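Local coordinates for protein arylesterase (Agrobacterium tumefaciens, PDB 3DCI) that probably hydrolyses ester bonds as a member of the SGNH (GDSL-like) hydrolase family and binds a zinc ion, at residues A37-A40 with R44-V47; D53-E58 with A63-E68; L102-I107 with A224-I229. One frame throughout, in Å; residues are numbered along the deposited sequence.

Contact 1 (A37-A40 with R44-V47)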
ATOM      1  N   ALA A  37       5.578  27.138   7.445  1.00 27.59           N
ATOM      2  CA  ALA A  37       6.992  27.089   7.056  1.00 28.10           C
ATOM      3  C   ALA A  37       7.479  28.483   6.651  1.00 29.21           C
ATOM      4  O   ALA A  37       6.829  29.177   5.851  1.00 30.00           O
ATOM      5  CB  ALA A  37       7.240  26.094   5.940  1.00 27.49           C
ATOM      6  N   ASP A  38       8.608  28.885   7.211  1.00 29.76           N
ATOM      7  CA  ASP A  38       9.286  30.095   6.784  1.00 31.16           C
ATOM      8  C   ASP A  38       9.816  29.949   5.348  1.00 31.51           C
ATOM      9  O   ASP A  38      10.490  28.964   5.032  1.00 30.67           O
ATOM     10  CB  ASP A  38      10.461  30.361   7.698  1.00 31.39           C
ATOM     11  CG  ASP A  38      11.184  31.643   7.358  1.00 32.44           C
ATOM     12  OD1 ASP A  38      10.701  32.696   7.786  1.00 34.58           O
ATOM     13  OD2 ASP A  38      12.242  31.588   6.690  1.00 34.28           O
ATOM     14  N   PRO A  39       9.540  30.942   4.476  1.00 32.79           N
ATOM     15  CA  PRO A  39       9.998  30.848   3.074  1.00 33.00           C
ATOM     16  C   PRO A  39      11.523  30.696   2.922  1.00 33.56           C
ATOM     17  O   PRO A  39      11.972  29.940   2.061  1.00 34.35           O
ATOM     18  CB  PRO A  39       9.511  32.168   2.460  1.00 33.17           C
ATOM     19  CG  PRO A  39       8.329  32.563   3.343  1.00 33.28           C
ATOM     20  CD  PRO A  39       8.770  32.177   4.716  1.00 32.66           C
ATOM     21  N   ALA A  40      12.287  31.379   3.767  1.00 33.56           N
ATOM     22  CA  ALA A  40      13.756  31.363   3.704  1.00 34.28           C
ATOM     23  C   ALA A  40      14.362  30.093   4.319  1.00 34.92           C
ATOM     24  O   ALA A  40      15.067  29.330   3.646  1.00 35.43           O
ATOM     25  CB  ALA A  40      14.316  32.586   4.403  1.00 34.25           C
ATOM     26  N   ARG A  44       9.718  26.414  11.351  1.00 28.10           N
ATOM     27  CA  ARG A  44       8.341  26.791  11.691  1.00 27.18           C
ATOM     28  C   ARG A  44       8.195  28.237  12.201  1.00 27.37           C
ATOM     29  O   ARG A  44       9.011  28.713  13.004  1.00 26.89           O
ATOM     30  CB  ARG A  44       7.787  25.808  12.727  1.00 27.46           C
ATOM     31  CG  ARG A  44       6.319  25.650  12.653  1.00 25.49           C
ATOM     32  CD  ARG A  44       5.831  24.604  13.599  1.00 25.98           C
ATOM     33  NE  ARG A  44       4.408  24.382  13.400  1.00 24.13           N
ATOM     34  CZ  ARG A  44       3.653  23.570  14.123  1.00 23.29           C
ATOM     35  NH1 ARG A  44       4.165  22.888  15.122  1.00 23.79           N
ATOM     36  NH2 ARG A  44       2.355  23.482  13.849  1.00 23.97           N
ATOM     37  N   HIS A  45       7.161  28.941  11.740  1.00 27.27           N
ATOM     38  CA  HIS A  45       6.830  30.260  12.295  1.00 28.01           C
ATOM     39  C   HIS A  45       6.480  30.110  13.753  1.00 28.56           C
ATOM     40  O   HIS A  45       5.904  29.093  14.132  1.00 28.83           O
ATOM     41  CB  HIS A  45       5.595  30.877  11.635  1.00 27.58           C
ATOM     42  CG  HIS A  45       5.793  31.267  10.211  1.00 27.38           C
ATOM     43  ND1 HIS A  45       6.862  32.029   9.787  1.00 28.78           N
ATOM     44  CD2 HIS A  45       5.035  31.037   9.118  1.00 28.30           C
ATOM     45  CE1 HIS A  45       6.764  32.226   8.485  1.00 29.80           C
ATOM     46  NE2 HIS A  45       5.663  31.634   8.054  1.00 28.03           N
ATOM     47  N   PRO A  46       6.741  31.144  14.554  1.00 29.57           N
ATOM     48  CA  PRO A  46       6.282  31.193  15.948  1.00 30.03           C
ATOM     49  C   PRO A  46       4.774  30.899  16.044  1.00 30.02           C
ATOM     50  O   PRO A  46       4.005  31.313  15.166  1.00 29.29           O
ATOM     51  CB  PRO A  46       6.523  32.644  16.353  1.00 29.77           C
ATOM     52  CG  PRO A  46       7.525  33.171  15.424  1.00 30.70           C
ATOM     53  CD  PRO A  46       7.451  32.374  14.156  1.00 30.36           C
ATOM     54  N   VAL A  47       4.352  30.228  17.105  1.00 30.83           N
ATOM     55  CA  VAL A  47       2.956  29.775  17.202  1.00 31.60           C
ATOM     56  C   VAL A  47       1.965  30.941  17.066  1.00 31.85           C
ATOM     57  O   VAL A  47       0.919  30.796  16.439  1.00 30.54           O
ATOM     58  CB  VAL A  47       2.697  28.959  18.505  1.00 31.73           C
ATOM     59  CG1 VAL A  47       2.894  29.817  19.753  1.00 32.83           C
ATOM     60  CG2 VAL A  47       1.320  28.359  18.476  1.00 31.63           C
TER
HETATM   61  O   HOH W   1       9.352  32.854  10.883  1.00 44.40           O
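A37 meets H45 through its backbone: A37 O lies 3.5 Å from H45 NE2, a nitrogen whose hydrogen bond goes to L210 O. The methyl of A37 points the other way, against residues of the probable Ser-His-Asp triad. A37 also forms a single beta bridge with R44, their CA atoms 4.8 Å apart. Next to it, G36 and H45 are joined by backbone hydrogen bonding; the loop folds back on itself without becoming a hairpin ladder.

At D38 the backbone moves over one face of the imidazole. D38 N sits 4.0 Å above the ring plane, shifted toward its rim, and D38 CA comes to 3.7 Å from H45 CE1. H45 has CG anti to its carbonyl carbon (chi1 -68°), a turn that swings the ring in toward 37-39. The D38 carboxylate stands almost upright to the imidazole, the two planes 78° apart. D38 OD1 reaches only a weak, long link to a water, and this water lies in the ring plane at its edge, 2.8 Å from H45 ND1. D38 OD2 is turned to its own loop, where T41 N bonds to it.

P39 brings CD to 4.3 Å from H45 CE1, obliquely to the ring, while its side chain rests on S203, V205 and H209. A40, beyond it, adds a weak bond from its N back to D38 OD2.

Chemically, the imidazole has a polar partner at both nitrogens. Because a backbone carbonyl can only accept, NE2 must carry a proton, and the nearby D38 carboxylate, linked at best weakly through a water, would at most gently favour a protonated ring.

Contact 2 (D53-E58 with A63-E68)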
ATOM      1  N   ASP A  53      -3.595  28.696  15.137  1.00 28.33           N
ATOM      2  CA  ASP A  53      -3.497  29.338  16.464  1.00 27.93           C
ATOM      3  C   ASP A  53      -4.063  30.752  16.496  1.00 27.77           C
ATOM      4  O   ASP A  53      -4.689  31.165  17.490  1.00 27.60           O
ATOM      5  CB  ASP A  53      -2.038  29.432  16.927  1.00 29.09           C
ATOM      6  CG  ASP A  53      -1.914  29.833  18.402  1.00 31.95           C
ATOM      7  OD1 ASP A  53      -2.101  28.926  19.256  1.00 41.05           O
ATOM      8  OD2 ASP A  53      -1.647  31.042  18.724  1.00 41.35           O
ATOM      9  N   VAL A  54      -3.784  31.522  15.448  1.00 27.49           N
ATOM     10  CA  VAL A  54      -4.351  32.869  15.295  1.00 26.68           C
ATOM     11  C   VAL A  54      -5.871  32.800  15.223  1.00 26.86           C
ATOM     12  O   VAL A  54      -6.552  33.486  15.962  1.00 27.19           O
ATOM     13  CB  VAL A  54      -3.801  33.596  14.039  1.00 26.85           C
ATOM     14  CG1 VAL A  54      -4.528  34.925  13.782  1.00 26.04           C
ATOM     15  CG2 VAL A  54      -2.301  33.853  14.182  1.00 26.44           C
ATOM     16  N   LEU A  55      -6.402  31.938  14.358  1.00 26.27           N
ATOM     17  CA  LEU A  55      -7.851  31.758  14.249  1.00 26.47           C
ATOM     18  C   LEU A  55      -8.481  31.437  15.615  1.00 26.58           C
ATOM     19  O   LEU A  55      -9.496  32.036  15.992  1.00 26.63           O
ATOM     20  CB  LEU A  55      -8.186  30.653  13.209  1.00 25.96           C
ATOM     21  CG  LEU A  55      -9.670  30.315  13.064  1.00 25.76           C
ATOM     22  CD1 LEU A  55     -10.453  31.547  12.560  1.00 21.70           C
ATOM     23  CD2 LEU A  55      -9.855  29.099  12.145  1.00 24.53           C
ATOM     24  N   GLU A  56      -7.878  30.509  16.358  1.00 27.08           N
ATOM     25  CA  GLU A  56      -8.377  30.152  17.684  1.00 27.94           C
ATOM     26  C   GLU A  56      -8.370  31.331  18.651  1.00 28.09           C
ATOM     27  O   GLU A  56      -9.346  31.568  19.356  1.00 28.02           O
ATOM     28  CB  GLU A  56      -7.554  29.007  18.288  1.00 28.22           C
ATOM     29  CG  GLU A  56      -8.084  28.497  19.642  1.00 28.68           C
ATOM     30  CD  GLU A  56      -7.266  27.324  20.166  1.00 30.66           C
ATOM     31  OE1 GLU A  56      -6.315  27.586  20.930  1.00 35.90           O
ATOM     32  OE2 GLU A  56      -7.534  26.158  19.786  1.00 31.03           O
ATOM     33  N   ALA A  57      -7.260  32.052  18.704  1.00 28.49           N
ATOM     34  CA  ALA A  57      -7.164  33.264  19.541  1.00 29.25           C
ATOM     35  C   ALA A  57      -8.225  34.309  19.150  1.00 29.50           C
ATOM     36  O   ALA A  57      -8.834  34.930  20.007  1.00 29.38           O
ATOM     37  CB  ALA A  57      -5.765  33.865  19.439  1.00 29.09           C
ATOM     38  N   GLU A  58      -8.460  34.470  17.851  1.00 29.98           N
ATOM     39  CA  GLU A  58      -9.478  35.397  17.360  1.00 30.46           C
ATOM     40  C   GLU A  58     -10.877  35.011  17.784  1.00 30.63           C
ATOM     41  O   GLU A  58     -11.689  35.875  18.080  1.00 30.59           O
ATOM     42  CB  GLU A  58      -9.470  35.468  15.839  1.00 31.25           C
ATOM     43  CG  GLU A  58      -8.176  35.948  15.229  1.00 33.29           C
ATOM     44  CD  GLU A  58      -7.782  37.312  15.655  1.00 34.90           C
ATOM     45  OE1 GLU A  58      -8.694  38.156  15.822  1.00 38.90           O
ATOM     46  OE2 GLU A  58      -6.553  37.534  15.832  1.00 35.79           O
ATOM     47  N   ALA A  63     -14.192  28.553  20.073  1.00 36.66           N
ATOM     48  CA  ALA A  63     -13.780  27.326  19.424  1.00 36.43           C
ATOM     49  C   ALA A  63     -12.375  26.894  19.807  1.00 35.52           C
ATOM     50  O   ALA A  63     -11.517  27.712  20.137  1.00 36.40           O
ATOM     51  CB  ALA A  63     -13.867  27.486  17.928  1.00 36.67           C
ATOM     52  N   LYS A  64     -12.161  25.585  19.762  1.00 34.10           N
ATOM     53  CA  LYS A  64     -10.856  24.968  19.866  1.00 33.16           C
ATOM     54  C   LYS A  64     -10.473  24.558  18.440  1.00 31.18           C
ATOM     55  O   LYS A  64     -11.281  23.909  17.745  1.00 30.24           O
ATOM     56  CB  LYS A  64     -10.944  23.736  20.756  1.00 33.57           C
ATOM     57  CG  LYS A  64      -9.653  23.032  20.992  1.00 37.86           C
ATOM     58  CD  LYS A  64      -9.683  22.202  22.291  1.00 39.51           C
ATOM     59  CE  LYS A  64     -10.613  20.927  22.209  1.00 44.01           C
ATOM     60  NZ  LYS A  64      -9.980  19.714  22.889  1.00 44.50           N
ATOM     61  N   VAL A  65      -9.281  24.968  18.001  1.00 28.61           N
ATOM     62  CA  VAL A  65      -8.778  24.614  16.647  1.00 28.25           C
ATOM     63  C   VAL A  65      -7.636  23.600  16.755  1.00 27.40           C
ATOM     64  O   VAL A  65      -6.690  23.808  17.508  1.00 26.92           O
ATOM     65  CB  VAL A  65      -8.337  25.858  15.866  1.00 28.03           C
ATOM     66  CG1 VAL A  65      -7.829  25.470  14.459  1.00 24.02           C
ATOM     67  CG2 VAL A  65      -9.508  26.860  15.781  1.00 27.24           C
ATOM     68  N   HIS A  66      -7.789  22.469  16.075  1.00 27.80           N
ATOM     69  CA  HIS A  66      -6.775  21.424  16.038  1.00 28.60           C
ATOM     70  C   HIS A  66      -5.939  21.561  14.771  1.00 28.30           C
ATOM     71  O   HIS A  66      -6.422  21.287  13.673  1.00 28.22           O
ATOM     72  CB  HIS A  66      -7.413  20.032  16.084  1.00 29.43           C
ATOM     73  CG  HIS A  66      -8.357  19.851  17.232  1.00 31.89           C
ATOM     74  ND1 HIS A  66      -7.931  19.811  18.543  1.00 33.58           N
ATOM     75  CD2 HIS A  66      -9.710  19.727  17.269  1.00 33.56           C
ATOM     76  CE1 HIS A  66      -8.977  19.660  19.340  1.00 34.76           C
ATOM     77  NE2 HIS A  66     -10.066  19.603  18.594  1.00 36.26           N
ATOM     78  N   PRO A  67      -4.683  21.982  14.924  1.00 27.84           N
ATOM     79  CA  PRO A  67      -3.800  22.156  13.763  1.00 28.51           C
ATOM     80  C   PRO A  67      -3.289  20.823  13.200  1.00 28.25           C
ATOM     81  O   PRO A  67      -2.780  19.984  13.935  1.00 30.04           O
ATOM     82  CB  PRO A  67      -2.681  23.015  14.314  1.00 28.70           C
ATOM     83  CG  PRO A  67      -2.672  22.766  15.756  1.00 29.22           C
ATOM     84  CD  PRO A  67      -4.010  22.328  16.183  1.00 27.88           C
ATOM     85  N   GLU A  68      -3.458  20.616  11.902  1.00 28.22           N
ATOM     86  CA  GLU A  68      -2.959  19.412  11.233  1.00 27.46           C
ATOM     87  C   GLU A  68      -2.394  19.836   9.884  1.00 27.16           C
ATOM     88  O   GLU A  68      -2.972  19.557   8.830  1.00 26.35           O
ATOM     89  CB  GLU A  68      -4.063  18.365  11.090  1.00 28.06           C
ATOM     90  CG  GLU A  68      -4.698  17.861  12.398  1.00 30.44           C
ATOM     91  CD  GLU A  68      -3.800  17.018  13.289  1.00 34.55           C
ATOM     92  OE1 GLU A  68      -2.656  16.658  12.904  1.00 35.20           O
ATOM     93  OE2 GLU A  68      -4.252  16.677  14.422  1.00 40.52           O
TER
HETATM   94  O   HOH W   2     -11.320  30.145  20.671  1.00 34.07           O
HETATM   95  O   HOH W   3      -5.657  24.248  19.732  1.00 51.85           O
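E56 and L55 face V65 across a beta-alpha-beta crossover of the SGNH hydrolase fold: helix 51-59 runs back from strand 24-30, and the chain then enters strand 63-69, one of the two edge strands within this chain. The two short segments are almost exactly antiparallel, at 176°, with axes 7.7 Å apart.

The packed side is apolar. V65 points toward the helix and slides its CG2 against E56 CB at 3.8 Å, with L55 CD2 approaching the same methyl at 4.3 Å. V26 and A28 of the neighbouring strand and P52 of the helix also touch V65, while L55 reaches on to L222 of helix 212-229, so this half belongs to the core between sheet and helices.

On the other side the contact is polar and watered. Here the E56 chain, with CG anti to the backbone N (chi1 -176°) and extended beyond, passes A63 O, its CG 3.6 Å from that oxygen, and carries the carboxylate out to the strand. One water lies between E56 O and A63 O, and another between E56 OE2 and V65 O, though their short approaches to A63 O and V65 O leave the detail of both doubtful.

K64 and H66 use their backbones to pair with strand 24-30, which leaves the N-H of V65 facing the sheet's outer edge. E56 serves it there: V65 N donates to E56 OE2 at 2.8 Å, nearly straight at 166°, into the anti lone pair, the one directed away from OE1.

Contact 3 (L102-I107 with A224-I229). With ZN (zinc ion), chain D.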
ATOM      1  N   LEU A 102     -16.527  16.798  15.556  1.00 26.12           N
ATOM      2  CA  LEU A 102     -16.031  18.065  15.047  1.00 25.99           C
ATOM      3  C   LEU A 102     -17.218  18.892  14.542  1.00 26.25           C
ATOM      4  O   LEU A 102     -18.141  18.363  13.926  1.00 24.15           O
ATOM      5  CB  LEU A 102     -15.080  17.806  13.900  1.00 26.23           C
ATOM      6  CG  LEU A 102     -13.667  17.391  14.281  1.00 25.18           C
ATOM      7  CD1 LEU A 102     -13.031  16.693  13.083  1.00 27.35           C
ATOM      8  CD2 LEU A 102     -12.875  18.632  14.785  1.00 24.94           C
ATOM      9  N   ASP A 103     -17.176  20.197  14.762  1.00 26.66           N
ATOM     10  CA  ASP A 103     -18.240  21.046  14.245  1.00 26.31           C
ATOM     11  C   ASP A 103     -17.920  21.561  12.844  1.00 26.06           C
ATOM     12  O   ASP A 103     -18.824  21.814  12.059  1.00 24.56           O
ATOM     13  CB  ASP A 103     -18.479  22.192  15.196  1.00 27.29           C
ATOM     14  CG  ASP A 103     -18.881  21.721  16.553  1.00 28.32           C
ATOM     15  OD1 ASP A 103     -19.991  21.189  16.667  1.00 30.64           O
ATOM     16  OD2 ASP A 103     -18.093  21.886  17.501  1.00 31.58           O
ATOM     17  N   LEU A 104     -16.627  21.727  12.558  1.00 25.75           N
ATOM     18  CA  LEU A 104     -16.151  22.291  11.303  1.00 25.32           C
ATOM     19  C   LEU A 104     -14.790  21.711  10.918  1.00 25.02           C
ATOM     20  O   LEU A 104     -13.909  21.561  11.747  1.00 24.91           O
ATOM     21  CB  LEU A 104     -16.031  23.814  11.408  1.00 25.49           C
ATOM     22  CG  LEU A 104     -15.454  24.637  10.227  1.00 25.03           C
ATOM     23  CD1 LEU A 104     -16.379  24.575   9.003  1.00 22.66           C
ATOM     24  CD2 LEU A 104     -15.246  26.111  10.663  1.00 23.40           C
ATOM     25  N   VAL A 105     -14.645  21.406   9.642  1.00 24.98           N
ATOM     26  CA  VAL A 105     -13.379  21.084   9.068  1.00 25.18           C
ATOM     27  C   VAL A 105     -13.032  22.209   8.099  1.00 25.34           C
ATOM     28  O   VAL A 105     -13.857  22.600   7.260  1.00 25.67           O
ATOM     29  CB  VAL A 105     -13.411  19.722   8.307  1.00 25.27           C
ATOM     30  CG1 VAL A 105     -12.087  19.473   7.538  1.00 24.58           C
ATOM     31  CG2 VAL A 105     -13.784  18.577   9.270  1.00 24.26           C
ATOM     32  N   ILE A 106     -11.810  22.703   8.207  1.00 25.06           N
ATOM     33  CA  ILE A 106     -11.277  23.688   7.271  1.00 25.10           C
ATOM     34  C   ILE A 106     -10.121  23.033   6.521  1.00 25.22           C
ATOM     35  O   ILE A 106      -9.216  22.472   7.139  1.00 25.47           O
ATOM     36  CB  ILE A 106     -10.737  24.958   7.972  1.00 25.78           C
ATOM     37  CG1 ILE A 106     -11.777  25.606   8.898  1.00 26.00           C
ATOM     38  CG2 ILE A 106     -10.250  25.996   6.890  1.00 24.72           C
ATOM     39  CD1 ILE A 106     -11.235  26.843   9.747  1.00 25.02           C
ATOM     40  N   ILE A 107     -10.142  23.077   5.200  1.00 24.46           N
ATOM     41  CA  ILE A 107      -9.068  22.449   4.420  1.00 24.74           C
ATOM     42  C   ILE A 107      -8.452  23.490   3.505  1.00 25.02           C
ATOM     43  O   ILE A 107      -9.160  24.066   2.688  1.00 24.14           O
ATOM     44  CB  ILE A 107      -9.568  21.287   3.544  1.00 24.64           C
ATOM     45  CG1 ILE A 107     -10.331  20.268   4.384  1.00 24.28           C
ATOM     46  CG2 ILE A 107      -8.371  20.642   2.758  1.00 23.31           C
ATOM     47  CD1 ILE A 107     -10.893  19.099   3.578  1.00 23.77           C
ATOM     48  N   ALA A 224     -14.023  35.543  10.530  1.00 29.97           N
ATOM     49  CA  ALA A 224     -15.357  35.996  10.095  1.00 29.89           C
ATOM     50  C   ALA A 224     -16.218  34.902   9.491  1.00 30.03           C
ATOM     51  O   ALA A 224     -17.322  34.650   9.986  1.00 29.06           O
ATOM     52  CB  ALA A 224     -15.264  37.208   9.151  1.00 30.78           C
ATOM     53  N   PRO A 225     -15.737  34.239   8.416  1.00 30.56           N
ATOM     54  CA  PRO A 225     -16.522  33.137   7.913  1.00 30.48           C
ATOM     55  C   PRO A 225     -16.732  32.048   8.971  1.00 30.03           C
ATOM     56  O   PRO A 225     -17.813  31.483   9.040  1.00 30.12           O
ATOM     57  CB  PRO A 225     -15.702  32.624   6.723  1.00 31.03           C
ATOM     58  CG  PRO A 225     -14.335  33.157   6.929  1.00 31.43           C
ATOM     59  CD  PRO A 225     -14.516  34.452   7.619  1.00 30.92           C
ATOM     60  N   VAL A 226     -15.722  31.773   9.793  1.00 30.00           N
ATOM     61  CA  VAL A 226     -15.825  30.693  10.788  1.00 30.38           C
ATOM     62  C   VAL A 226     -16.947  31.014  11.796  1.00 30.73           C
ATOM     63  O   VAL A 226     -17.726  30.129  12.144  1.00 30.71           O
ATOM     64  CB  VAL A 226     -14.476  30.349  11.425  1.00 29.50           C
ATOM     65  CG1 VAL A 226     -14.656  29.390  12.578  1.00 31.29           C
ATOM     66  CG2 VAL A 226     -13.530  29.711  10.367  1.00 27.70           C
ATOM     67  N   ARG A 227     -17.093  32.284  12.187  1.00 31.62           N
ATOM     68  CA  ARG A 227     -18.292  32.731  12.933  1.00 31.98           C
ATOM     69  C   ARG A 227     -19.629  32.582  12.180  1.00 31.98           C
ATOM     70  O   ARG A 227     -20.624  32.151  12.775  1.00 33.15           O
ATOM     71  CB  ARG A 227     -18.137  34.190  13.389  1.00 32.97           C
ATOM     72  CG  ARG A 227     -17.065  34.410  14.439  1.00 33.84           C
ATOM     73  CD  ARG A 227     -17.278  35.681  15.303  1.00 34.17           C
ATOM     74  NE  ARG A 227     -16.001  36.079  15.907  1.00 35.38           N
ATOM     75  CZ  ARG A 227     -15.077  36.838  15.308  1.00 36.63           C
ATOM     76  NH1 ARG A 227     -15.266  37.327  14.082  1.00 37.56           N
ATOM     77  NH2 ARG A 227     -13.951  37.118  15.945  1.00 37.17           N
ATOM     78  N   ASP A 228     -19.695  32.966  10.900  1.00 31.79           N
ATOM     79  CA  ASP A 228     -20.938  32.779  10.115  1.00 31.77           C
ATOM     80  C   ASP A 228     -21.296  31.292  10.093  1.00 31.89           C
ATOM     81  O   ASP A 228     -22.473  30.948  10.166  1.00 32.37           O
ATOM     82  CB  ASP A 228     -20.853  33.331   8.649  1.00 32.03           C
ATOM     83  CG  ASP A 228     -21.989  32.754   7.679  1.00 30.88           C
ATOM     84  OD1 ASP A 228     -22.958  33.434   7.361  1.00 27.54           O
ATOM     85  OD2 ASP A 228     -21.896  31.602   7.213  1.00 36.24           O
ATOM     86  N   ILE A 229     -20.288  30.432   9.977  1.00 31.34           N
ATOM     87  CA  ILE A 229     -20.523  28.995   9.807  1.00 31.51           C
ATOM     88  C   ILE A 229     -20.945  28.337  11.128  1.00 31.64           C
ATOM     89  O   ILE A 229     -21.934  27.603  11.155  1.00 31.18           O
ATOM     90  CB  ILE A 229     -19.275  28.275   9.232  1.00 31.40           C
ATOM     91  CG1 ILE A 229     -18.973  28.791   7.825  1.00 31.93           C
ATOM     92  CG2 ILE A 229     -19.457  26.726   9.249  1.00 31.02           C
ATOM     93  CD1 ILE A 229     -17.541  28.407   7.291  1.00 30.58           C
TER
HETATM   94 ZN    ZN D 219     -22.322  31.422   5.162  1.00 32.63          ZN
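The last helix of this SGNH-type alpha/beta fold packs on the central strand of the parallel sheet through V226 and I229, which meet L104 and I106, while D228 of the same turn, directed elsewhere, holds zinc. All four touching residues are buried and purely apolar. Between the short segments the axes stay 10.7 Å apart at 150°, a spacing filled by branched side chains without any hydrogen bond.

L104 works as a fork. With CG anti to its backbone N (chi1 176°), it directs its two methyls at different residues: CD2 meets V226 CG1 at 3.8 Å, and CD1 lies 3.8 Å from I229 CG2. Toward V226 the leucine comes in at a slant; toward I229 the side chains cross at roughly a right angle. One turn apart on the helix, V226 and I229 thus sit on the two prongs of a single side chain.

I106, the next residue on this face of the strand, adds a third touch. Its CD1 lies 3.7 Å from V226 CG2, so each methyl of the valine has its own partner, CG1 on the leucine and CG2 chiefly on the isoleucine.

D228 lies away from the strand. Its OD2 binds zinc at 2.1 Å, whereas OD1 stays at 3.0 Å, so one oxygen does the coordinating; H192 NE2 is a second ligand of the metal.

In the sheet, strand 104-108 runs between 24-30 and 149-154, with I106 touching V26 of one and V153 of the other. Helix 51-59 closes the same layer from the side, placing L55 and W51 against I106 and L59 against V226, while I229 reaches K149 of strand 149-154.

Contacts 2 and 3 share one apolar layer on one face of the sheet: their centres are 11 Å apart, and L55 CD2 of contact 2 packs 3.6 Å from I106 CD1 of contact 3. Contact 1 lies farther off, its centre about 17 Å from that of contact 2 and about 24 Å from that of contact 3, but the chain passes straight from it into helix 51-59, where V47 O touches D53 CB at 3.3 Å. Contact 1 borders the probable triad, whereas the zinc belongs to contact 3, about 14 Å from the side chain of L55. Contacts 1 and 2 also both meet the second subunit.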